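Long-range contact in putative uncharacterized protein (Streptococcus mutans, PDB 3L7T), which binds zinc and, as a member of the glyoxalase/VOC superfamily, may have lactoylglutathione lyase activity, though its actual role is uncharacterised: residues 14-19 with 58-63. Sequence-based numbering, arbitrary orientation.
Sequences SDYDKS and GNKLTD
The ring of Y16 meets the aliphatic chain of K60 obliquely, with CE of K60 nearest: CD2 of Y16 lies 3.7 Å from it, and the ring also stacks with that of Y43 on strand 42-49. Its OH hydrogen-bonds OE2 of E34 on strand 30-37, a direction set by a chi1 near 180°, which places CG opposite the backbone N. The carboxylate of D17 reaches the same lysine chain, which runs extended beyond CG and passes it at about a right angle. D17 OD1 approaches K60 CE to 3.4 Å but stays 4.2 Å from NZ, too long for a salt bridge, so any attraction between the charges is probably modest. The carboxylate of D15 meets a methyl pair instead, its OD2 3.3 Å from both CD1 and CD2 of L61.

One direct hydrogen bond joins the backbones, Y16 N to N59 O at 3.1 Å, with an N-H...O angle of 159° and the donor 46° out of the carbonyl plane. It engages an amide in the first turn of the helix. D15 is the N-cap: its OD1 accepts from K18 N from above the carboxylate plane, and also from water 2 at 2.7 Å, which in turn accepts from L61 N. Water 1 makes a second bridge, accepting from N59 N and donating weakly to S14 O. N59 ND2 donates almost straight to D63 OD2, tying N59 to the far end of the type I turn 60-63.

The contact thus fastens the N-terminus of helix 16-26, just after strand 5-12, to the loop leaving strand 52-58, the parallel neighbour of 5-12 in the βαβββ module of the glyoxalase fold, while Y43 and L45 of antiparallel strand 42-49 touch the Y16 side chain.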
# COMPACT_ATOMS: atom_id res chain seq x y z
N SER A 14 8.70 0.26 12.61
CA SER A 14 9.84 0.75 13.39
C SER A 14 10.35 -0.35 14.34
O SER A 14 11.56 -0.45 14.58
CB SER A 14 9.48 2.05 14.15
OG SER A 14 8.53 1.79 15.20
N ASP A 15 9.43 -1.07 14.97
CA ASP A 15 9.80 -2.04 15.98
C ASP A 15 9.29 -3.40 15.53
O ASP A 15 8.10 -3.68 15.64
CB ASP A 15 9.16 -1.66 17.34
CG ASP A 15 9.55 -2.62 18.46
OD1 ASP A 15 9.48 -3.86 18.27
OD2 ASP A 15 9.83 -2.13 19.57
N TYR A 16 10.18 -4.23 15.00
CA TYR A 16 9.77 -5.49 14.40
C TYR A 16 8.95 -6.38 15.35
O TYR A 16 7.92 -6.90 14.96
CB TYR A 16 10.97 -6.22 13.79
CG TYR A 16 10.59 -7.50 13.10
CD1 TYR A 16 9.95 -7.49 11.86
CD2 TYR A 16 10.66 -8.71 13.78
CE1 TYR A 16 9.56 -8.65 11.27
CE2 TYR A 16 10.29 -9.88 13.18
CZ TYR A 16 9.73 -9.85 11.93
OH TYR A 16 9.34 -11.06 11.37
N ASP A 17 9.41 -6.55 16.59
CA ASP A 17 8.69 -7.39 17.54
C ASP A 17 7.29 -6.88 17.85
O ASP A 17 6.35 -7.66 18.02
CB ASP A 17 9.48 -7.56 18.84
CG ASP A 17 10.74 -8.37 18.67
OD1 ASP A 17 10.79 -9.26 17.79
OD2 ASP A 17 11.71 -8.08 19.39
N LYS A 18 7.16 -5.56 17.96
CA LYS A 18 5.89 -4.99 18.35
C LYS A 18 4.92 -5.12 17.17
O LYS A 18 3.74 -5.41 17.36
CB LYS A 18 6.06 -3.52 18.73
CG LYS A 18 6.63 -3.30 20.13
CD LYS A 18 6.52 -1.85 20.57
CE LYS A 18 6.18 -1.77 22.05
NZ LYS A 18 7.03 -2.73 22.80
N SER A 19 5.44 -4.96 15.96
CA SER A 19 4.58 -5.06 14.77
C SER A 19 4.25 -6.50 14.43
O SER A 19 3.18 -6.80 13.93
CB SER A 19 5.21 -4.33 13.59
OG SER A 19 5.30 -2.96 13.91
N GLY A 58 11.22 -4.76 8.80
CA GLY A 58 11.60 -3.92 9.93
C GLY A 58 12.78 -4.57 10.58
O GLY A 58 13.29 -5.58 10.10
N ASN A 59 13.20 -3.98 11.67
CA ASN A 59 14.33 -4.51 12.40
C ASN A 59 14.01 -4.48 13.89
O ASN A 59 13.12 -3.76 14.33
CB ASN A 59 15.59 -3.70 12.09
CG ASN A 59 16.86 -4.41 12.54
OD1 ASN A 59 16.82 -5.56 12.92
ND2 ASN A 59 18.01 -3.71 12.47
N LYS A 60 14.66 -5.36 14.65
CA LYS A 60 14.34 -5.53 16.07
C LYS A 60 15.20 -4.52 16.82
O LYS A 60 16.30 -4.24 16.38
CB LYS A 60 14.74 -6.94 16.50
CG LYS A 60 13.78 -8.00 16.06
CD LYS A 60 14.28 -9.39 16.35
CE LYS A 60 13.28 -10.39 15.82
NZ LYS A 60 13.64 -11.81 16.14
N LEU A 61 14.69 -3.98 17.93
CA LEU A 61 15.39 -2.89 18.65
C LEU A 61 16.68 -3.41 19.28
O LEU A 61 17.62 -2.65 19.52
CB LEU A 61 14.50 -2.31 19.76
CG LEU A 61 13.59 -1.11 19.49
CD1 LEU A 61 12.76 -1.26 18.23
CD2 LEU A 61 12.67 -0.92 20.71
N THR A 62 16.72 -4.72 19.51
CA THR A 62 17.88 -5.38 20.08
C THR A 62 18.96 -5.68 19.04
O THR A 62 20.08 -6.01 19.41
CB THR A 62 17.48 -6.72 20.75
OG1 THR A 62 16.78 -7.54 19.80
CG2 THR A 62 16.57 -6.48 21.94
N ASP A 63 18.63 -5.61 17.75
CA ASP A 63 19.61 -5.87 16.69
C ASP A 63 20.78 -4.91 16.83
O ASP A 63 20.59 -3.73 17.12
CB ASP A 63 18.98 -5.70 15.30
CG ASP A 63 19.91 -6.19 14.18
OD1 ASP A 63 20.00 -7.42 13.98
OD2 ASP A 63 20.48 -5.34 13.46
O HOH W 1 12.60 -1.10 12.07
O HOH W 2 11.88 -5.16 17.95